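Local coordinates for L0028 (Mitochondria associated protein) (PDB 3GCG) that probably acts as a secreted bacterial effector that switches on a host Rho-family GTPase by promoting nucleotide exchange, at residues B[20-24]-B[141-146]; B[104-110]-B[134-139]; B[110-115]-B[127-131]. All coordinates share one frame; numbering follows the deposited sequence.

Interaction 1: residues B[20-24]-B[141-146]; sequences HGKLT and EIFERN
His20 and Thr24 at the start of helix 20-32 meet the C-terminal end of helix 124-146 in a nearly perpendicular helix crossing, mixed in chemistry and partly buried. The two short axes make an angle of 84° and come within 10.1 Å. On the side nearer the core, Leu23 CB lies 3.9 Å from Ile142 CD1, the far end of the isoleucine side chain. Both residues also pack on Leu104 of helix 99-105.

The His20 imidazole runs across the Arg145 side chain at about a right angle. Its CD2 sits 3.5 Å from Arg145 CZ, over one face of the guanidinium and offset toward the rim, with the two planes 50° apart. A water accepts from His20 N and, weakly, from Arg145 NH1, bridging the same pair. Thr24 and Asn146 arrive from opposite directions. With OG1 beside its backbone N (chi1 -64°), Thr24 turns the hydroxyl back along the helix, where it bonds to His20 O at 3.0 Å. Asn146 ND2 donates 2.8 Å to Ile142 O in the carbonyl plane and only weakly, at 3.2 Å, to Thr24 OG1.

The strong polar bonds therefore stay inside each helix; van der Waals contact, one weak hydrogen bond from an amide and a water join the two. His20 ND1 is buried without a partner in the model, so packing places the ring more than bonding.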
# COMPACT_ATOMS: atom_id res chain seq x y z
N HIS B 20 -10.00 12.63 18.80
CA HIS B 20 -9.80 11.24 18.38
C HIS B 20 -11.07 10.42 18.49
O HIS B 20 -11.29 9.48 17.71
CB HIS B 20 -8.69 10.63 19.23
CG HIS B 20 -7.42 11.40 19.19
ND1 HIS B 20 -6.52 11.31 18.15
CD2 HIS B 20 -6.92 12.35 20.02
CE1 HIS B 20 -5.54 12.16 18.34
NE2 HIS B 20 -5.76 12.81 19.47
N GLY B 21 -11.91 10.77 19.46
CA GLY B 21 -13.17 10.07 19.64
C GLY B 21 -14.11 10.26 18.46
O GLY B 21 -14.75 9.30 18.01
N LYS B 22 -14.21 11.49 17.96
CA LYS B 22 -15.07 11.77 16.81
C LYS B 22 -14.51 11.08 15.58
O LYS B 22 -15.26 10.57 14.75
CB LYS B 22 -15.18 13.27 16.53
CG LYS B 22 -16.15 14.00 17.46
CD LYS B 22 -16.34 15.46 17.09
CE LYS B 22 -17.45 16.08 17.95
NZ LYS B 22 -17.72 17.51 17.62
N LEU B 23 -13.19 11.07 15.46
CA LEU B 23 -12.56 10.42 14.32
C LEU B 23 -12.92 8.94 14.32
O LEU B 23 -13.36 8.41 13.31
CB LEU B 23 -11.04 10.58 14.38
CG LEU B 23 -10.52 11.90 13.79
CD1 LEU B 23 -9.05 12.08 14.11
CD2 LEU B 23 -10.76 11.89 12.28
N THR B 24 -12.74 8.30 15.48
CA THR B 24 -13.03 6.88 15.62
C THR B 24 -14.47 6.58 15.22
O THR B 24 -14.74 5.58 14.56
CB THR B 24 -12.80 6.39 17.07
OG1 THR B 24 -11.42 6.51 17.41
CG2 THR B 24 -13.22 4.93 17.21
N GLU B 141 -2.47 7.33 17.65
CA GLU B 141 -3.30 7.77 18.76
C GLU B 141 -4.65 7.06 18.70
O GLU B 141 -5.19 6.65 19.73
CB GLU B 141 -3.46 9.30 18.72
CG GLU B 141 -2.11 10.04 18.76
CD GLU B 141 -2.24 11.56 18.74
OE1 GLU B 141 -2.89 12.12 17.83
OE2 GLU B 141 -1.66 12.22 19.64
N ILE B 142 -5.19 6.88 17.50
CA ILE B 142 -6.48 6.21 17.33
C ILE B 142 -6.37 4.74 17.65
O ILE B 142 -7.30 4.14 18.19
CB ILE B 142 -7.01 6.37 15.89
CG1 ILE B 142 -7.54 7.79 15.70
CG2 ILE B 142 -8.10 5.35 15.62
CD1 ILE B 142 -8.13 8.05 14.34
N PHE B 143 -5.23 4.16 17.31
CA PHE B 143 -4.99 2.75 17.58
C PHE B 143 -4.92 2.47 19.08
O PHE B 143 -5.57 1.55 19.58
CB PHE B 143 -3.67 2.32 16.93
CG PHE B 143 -3.24 0.92 17.30
CD1 PHE B 143 -3.92 -0.19 16.79
CD2 PHE B 143 -2.18 0.72 18.17
CE1 PHE B 143 -3.54 -1.48 17.14
CE2 PHE B 143 -1.79 -0.57 18.54
CZ PHE B 143 -2.47 -1.68 18.02
N GLU B 144 -4.11 3.25 19.79
CA GLU B 144 -3.93 3.06 21.22
C GLU B 144 -5.15 3.32 22.09
O GLU B 144 -5.21 2.85 23.22
CB GLU B 144 -2.76 3.92 21.71
CG GLU B 144 -1.46 3.62 20.97
CD GLU B 144 -0.28 4.38 21.53
OE1 GLU B 144 -0.43 5.57 21.87
OE2 GLU B 144 0.81 3.78 21.61
N ARG B 145 -6.13 4.05 21.58
CA ARG B 145 -7.32 4.32 22.37
C ARG B 145 -8.41 3.28 22.15
O ARG B 145 -9.29 3.09 23.00
CB ARG B 145 -7.87 5.71 22.04
CG ARG B 145 -6.84 6.80 22.23
CD ARG B 145 -7.49 8.16 22.32
NE ARG B 145 -6.52 9.19 22.64
CZ ARG B 145 -6.84 10.44 22.97
NH1 ARG B 145 -8.12 10.81 23.02
NH2 ARG B 145 -5.88 11.32 23.24
N ASN B 146 -8.33 2.57 21.03
CA ASN B 146 -9.32 1.56 20.71
C ASN B 146 -8.76 0.14 20.63
O ASN B 146 -9.52 -0.82 20.60
CB ASN B 146 -9.99 1.94 19.39
CG ASN B 146 -10.69 3.30 19.46
OD1 ASN B 146 -11.88 3.38 19.72
ND2 ASN B 146 -9.93 4.36 19.24
O HOH W 1 -9.21 13.31 21.76

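Interaction 2: residues B[104-110]-B[134-139]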
# COMPACT_ATOMS: atom_id res chain seq x y z
N LEU B 104 -7.90 8.21 7.35
CA LEU B 104 -7.64 9.62 7.64
C LEU B 104 -7.30 10.43 6.38
O LEU B 104 -7.72 11.58 6.24
CB LEU B 104 -6.49 9.77 8.64
CG LEU B 104 -6.68 9.17 10.04
CD1 LEU B 104 -5.37 9.22 10.83
CD2 LEU B 104 -7.80 9.93 10.76
N GLN B 105 -6.55 9.82 5.47
CA GLN B 105 -6.13 10.48 4.24
C GLN B 105 -7.25 11.16 3.47
O GLN B 105 -7.04 12.22 2.88
CB GLN B 105 -5.40 9.46 3.35
CG GLN B 105 -4.74 10.04 2.10
CD GLN B 105 -5.73 10.29 0.98
OE1 GLN B 105 -6.63 9.49 0.74
NE2 GLN B 105 -5.57 11.41 0.29
N SER B 106 -8.44 10.56 3.48
CA SER B 106 -9.57 11.14 2.76
C SER B 106 -10.71 11.60 3.68
O SER B 106 -11.86 11.73 3.24
CB SER B 106 -10.10 10.16 1.71
OG SER B 106 -10.47 8.92 2.29
N ASN B 107 -10.39 11.85 4.94
CA ASN B 107 -11.36 12.30 5.92
C ASN B 107 -11.38 13.83 5.99
O ASN B 107 -10.34 14.47 6.09
CB ASN B 107 -11.01 11.69 7.29
CG ASN B 107 -11.94 12.14 8.39
OD1 ASN B 107 -11.69 13.15 9.07
ND2 ASN B 107 -13.03 11.41 8.58
N LYS B 108 -12.58 14.41 5.92
CA LYS B 108 -12.76 15.87 5.94
C LYS B 108 -12.23 16.54 7.20
O LYS B 108 -11.40 17.45 7.14
CB LYS B 108 -14.24 16.23 5.82
CG LYS B 108 -14.97 15.62 4.65
CD LYS B 108 -16.47 15.91 4.77
CE LYS B 108 -17.27 15.11 3.76
NZ LYS B 108 -18.74 15.33 3.90
N TYR B 109 -12.74 16.09 8.34
CA TYR B 109 -12.35 16.65 9.63
C TYR B 109 -10.83 16.63 9.80
O TYR B 109 -10.22 17.64 10.17
CB TYR B 109 -13.02 15.85 10.76
CG TYR B 109 -12.63 16.26 12.16
CD1 TYR B 109 -12.65 17.60 12.55
CD2 TYR B 109 -12.27 15.30 13.11
CE1 TYR B 109 -12.33 17.98 13.86
CE2 TYR B 109 -11.94 15.66 14.42
CZ TYR B 109 -11.97 17.00 14.79
OH TYR B 109 -11.63 17.36 16.07
N PHE B 110 -10.22 15.49 9.52
CA PHE B 110 -8.77 15.35 9.62
C PHE B 110 -8.02 16.30 8.69
O PHE B 110 -7.05 16.94 9.09
CB PHE B 110 -8.35 13.92 9.28
CG PHE B 110 -6.86 13.74 9.25
CD1 PHE B 110 -6.13 13.64 10.43
CD2 PHE B 110 -6.17 13.72 8.03
CE1 PHE B 110 -4.74 13.51 10.40
CE2 PHE B 110 -4.79 13.59 7.99
CZ PHE B 110 -4.07 13.49 9.18
N MET B 134 1.13 13.81 9.91
CA MET B 134 -0.01 13.88 10.81
C MET B 134 -0.79 12.58 10.77
O MET B 134 -1.38 12.17 11.76
CB MET B 134 -0.91 15.07 10.43
CG MET B 134 -0.36 16.42 10.92
SD MET B 134 -1.28 17.86 10.30
CE MET B 134 -2.78 17.81 11.35
N ILE B 135 -0.80 11.91 9.62
CA ILE B 135 -1.51 10.63 9.50
C ILE B 135 -0.83 9.60 10.41
O ILE B 135 -1.51 8.80 11.06
CB ILE B 135 -1.52 10.10 8.03
CG1 ILE B 135 -2.57 10.85 7.22
CG2 ILE B 135 -1.82 8.60 8.01
CD1 ILE B 135 -2.68 10.39 5.78
N GLU B 136 0.49 9.62 10.45
CA GLU B 136 1.21 8.67 11.30
C GLU B 136 0.85 8.93 12.77
O GLU B 136 0.48 8.01 13.49
CB GLU B 136 2.72 8.82 11.09
CG GLU B 136 3.55 7.90 11.98
CD GLU B 136 3.43 6.43 11.62
OE1 GLU B 136 3.60 5.58 12.52
OE2 GLU B 136 3.18 6.11 10.43
N GLN B 137 0.96 10.19 13.19
CA GLN B 137 0.67 10.57 14.57
C GLN B 137 -0.75 10.28 15.04
O GLN B 137 -0.93 9.72 16.12
CB GLN B 137 0.93 12.07 14.78
CG GLN B 137 2.35 12.51 14.49
CD GLN B 137 2.64 13.92 14.99
OE1 GLN B 137 1.83 14.83 14.82
NE2 GLN B 137 3.81 14.10 15.61
N VAL B 138 -1.74 10.66 14.25
CA VAL B 138 -3.14 10.46 14.63
C VAL B 138 -3.64 9.01 14.60
O VAL B 138 -4.45 8.61 15.43
CB VAL B 138 -4.06 11.36 13.76
CG1 VAL B 138 -5.48 11.28 14.25
CG2 VAL B 138 -3.57 12.80 13.81
N SER B 139 -3.16 8.21 13.65
CA SER B 139 -3.60 6.82 13.61
C SER B 139 -3.01 6.08 14.80
O SER B 139 -3.66 5.21 15.38
CB SER B 139 -3.18 6.13 12.30
OG SER B 139 -1.79 6.13 12.13
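The tight turn between helix 99-105 and helix 108-118 presses Leu104 and Phe110 against one side of helix 124-146. Asn107 sets the corner as the N-cap of the second helix: its OD1 accepts from Phe110 N at 2.8 Å, in the carbonyl plane and close to straight at 167°.

Phe110 carries much of the contact. With CG anti to the backbone N (chi1 175°), its ring reaches from the corner to helix 124-146 and ends among three side chains. Val138 CG2 touches the ring edge, 3.7 Å from CE1. Ile135 comes across at about a right angle and brings CG1 to 3.6 Å from CE2, while Met134 CB lies 3.7 Å from CZ. One face of the ring is taken from within the corner, where Leu104 CB stands over its centre.

Leu104 itself extends CD1 to 3.9 Å from Val138 CB and on to the backbone at Ser139 N. Next in sequence, Gln105 CB rests 3.8 Å from Ile135 CD1, while the polar end of Gln105 leads away and its OE1 bonds to a basic side chain of the other protein chain. Ile135 O is gripped twice within its own helix, by Ser139 N and by Ser139 OG at 2.9 Å; the second bond turns the hydroxyl back to its own helix, and it is Ser139 CB that meets Leu104 CD1.

All the residues that touch here are buried, and their side chains meet almost wholly through carbon, with some backbone atoms of the long helix. Close fit of the ring and branched side chains holds the corner to that helix, while Asn107 OD1 is engaged by Phe110 N, Ser139 OG by Ile135 O and Gln105 OE1 by the partner protein.

Interaction 3: residues B[110-115]-B[127-131]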
# COMPACT_ATOMS: atom_id res chain seq x y z
N PHE B 110 -10.22 15.49 9.52
CA PHE B 110 -8.77 15.35 9.62
C PHE B 110 -8.02 16.30 8.69
O PHE B 110 -7.05 16.94 9.09
CB PHE B 110 -8.35 13.92 9.28
CG PHE B 110 -6.86 13.74 9.25
CD1 PHE B 110 -6.13 13.64 10.43
CD2 PHE B 110 -6.17 13.72 8.03
CE1 PHE B 110 -4.74 13.51 10.40
CE2 PHE B 110 -4.79 13.59 7.99
CZ PHE B 110 -4.07 13.49 9.18
N ASN B 111 -8.46 16.38 7.44
CA ASN B 111 -7.77 17.25 6.48
C ASN B 111 -7.95 18.73 6.76
O ASN B 111 -7.10 19.54 6.38
CB ASN B 111 -8.21 16.89 5.05
CG ASN B 111 -7.44 15.69 4.51
OD1 ASN B 111 -6.23 15.77 4.29
ND2 ASN B 111 -8.13 14.58 4.30
N GLN B 112 -9.04 19.08 7.43
CA GLN B 112 -9.29 20.47 7.81
C GLN B 112 -8.17 20.82 8.79
O GLN B 112 -7.63 21.94 8.77
CB GLN B 112 -10.67 20.60 8.46
CG GLN B 112 -11.03 21.96 9.06
CD GLN B 112 -10.77 23.14 8.12
OE1 GLN B 112 -10.81 23.00 6.90
NE2 GLN B 112 -10.52 24.31 8.70
N LYS B 113 -7.80 19.86 9.63
CA LYS B 113 -6.73 20.05 10.60
C LYS B 113 -5.38 20.10 9.88
O LYS B 113 -4.46 20.82 10.31
CB LYS B 113 -6.72 18.91 11.63
CG LYS B 113 -7.93 18.88 12.56
CD LYS B 113 -7.93 20.04 13.53
CE LYS B 113 -9.15 20.00 14.43
NZ LYS B 113 -9.16 21.11 15.41
N VAL B 114 -5.24 19.34 8.80
CA VAL B 114 -4.00 19.35 8.03
C VAL B 114 -3.79 20.76 7.46
O VAL B 114 -2.69 21.32 7.55
CB VAL B 114 -4.07 18.35 6.84
CG1 VAL B 114 -2.89 18.56 5.91
CG2 VAL B 114 -4.07 16.93 7.37
N ASP B 115 -4.85 21.32 6.89
CA ASP B 115 -4.77 22.66 6.34
C ASP B 115 -4.37 23.63 7.44
O ASP B 115 -3.32 24.28 7.36
CB ASP B 115 -6.12 23.08 5.76
CG ASP B 115 -6.55 22.19 4.62
OD1 ASP B 115 -5.66 21.80 3.83
OD2 ASP B 115 -7.76 21.89 4.49
N ARG B 127 2.62 20.37 1.91
CA ARG B 127 1.31 20.07 2.47
C ARG B 127 1.14 18.55 2.57
O ARG B 127 0.69 18.03 3.58
CB ARG B 127 0.20 20.65 1.60
CG ARG B 127 -0.94 19.66 1.34
CD ARG B 127 -2.25 20.08 1.98
NE ARG B 127 -3.09 18.91 2.28
CZ ARG B 127 -4.38 18.98 2.58
NH1 ARG B 127 -4.99 20.15 2.60
NH2 ARG B 127 -5.07 17.88 2.87
N PHE B 128 1.51 17.85 1.50
CA PHE B 128 1.39 16.40 1.45
C PHE B 128 2.24 15.73 2.53
O PHE B 128 1.77 14.84 3.24
CB PHE B 128 1.80 15.87 0.07
CG PHE B 128 1.52 14.41 -0.13
CD1 PHE B 128 0.32 14.00 -0.72
CD2 PHE B 128 2.45 13.45 0.24
CE1 PHE B 128 0.06 12.63 -0.94
CE2 PHE B 128 2.20 12.08 0.03
CZ PHE B 128 1.00 11.67 -0.56
N ASN B 129 3.49 16.15 2.66
CA ASN B 129 4.36 15.55 3.68
C ASN B 129 3.79 15.82 5.07
O ASN B 129 3.82 14.95 5.93
CB ASN B 129 5.78 16.10 3.55
CG ASN B 129 6.45 15.63 2.28
OD1 ASN B 129 5.97 14.71 1.61
ND2 ASN B 129 7.58 16.25 1.94
N THR B 130 3.27 17.01 5.27
CA THR B 130 2.66 17.38 6.55
C THR B 130 1.49 16.43 6.77
O THR B 130 1.28 15.94 7.88
CB THR B 130 2.18 18.86 6.52
OG1 THR B 130 3.33 19.72 6.59
CG2 THR B 130 1.25 19.16 7.70
N GLN B 131 0.73 16.16 5.71
CA GLN B 131 -0.41 15.26 5.84
C GLN B 131 0.02 13.87 6.27
O GLN B 131 -0.58 13.27 7.18
CB GLN B 131 -1.17 15.13 4.51
CG GLN B 131 -2.28 14.08 4.56
CD GLN B 131 -2.88 13.76 3.21
OE1 GLN B 131 -2.22 13.20 2.34
NE2 GLN B 131 -4.15 14.12 3.02
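Asn111 reaches across from helix 108-118 to Arg127 and Gln131 of helix 124-146. Its CB lies 3.9 Å from Arg127 NH2, and its CG is closer to the same nitrogen. At the tip, OD1 accepts from Gln131 NE2 at 2.9 Å, on a lone pair in the carbonyl plane, with an N-H...O angle of 147°. Arg127 NH2 is as near to OD1, but at a poor angle for a hydrogen bond. The other tip atom, ND2, turns back to the corner and donates to Asn107 O and Gln105 O, which fixes the rotation of the amide.

Gln131 meets this acceptor from a stretched chain, CG anti to its backbone N (chi1 174°), and its backbone O faces the edge of the Phe110 ring, 4.0 Å from CZ. Beneath the guanidinium of Arg127, Val114 CG1 lies 3.7 Å from Arg127 CZ, over one face and offset toward the rim; Val114 CG1 also packs 4.1 Å from Gln131 CB. Asp115 OD1 forms a salt bridge with Arg127 NH1, although the atoms are modelled too close for its geometry to be trusted.

The two helices cross steeply, at 127° between their N-to-C directions. With OD1 held by Gln131 and ND2 by the corner, the single amide of Asn111 ties both helices to the turn that precedes helix 108-118.

Overall arrangement
Helix 124-146 takes part in all three contacts, meeting helix 108-118 near its start, the 104-110 corner midway and helix 20-32 at its end. Interaction 2 is the buried, apolar core; interactions 1 and 3 are partly buried and bring in charged and amide side chains. Between 1 and 2 the seam is mostly apolar, Leu23 set against Leu104, Tyr109, Val138 and the Asn107 side chain. Interactions 2 and 3 share Phe110 and are further joined by Met134 CE packing on Lys113 O. The polar chemistry differs too: a direct amide-to-amide hydrogen bond and a salt bridge of doubtful geometry in 3, a weak bond and a water in 1.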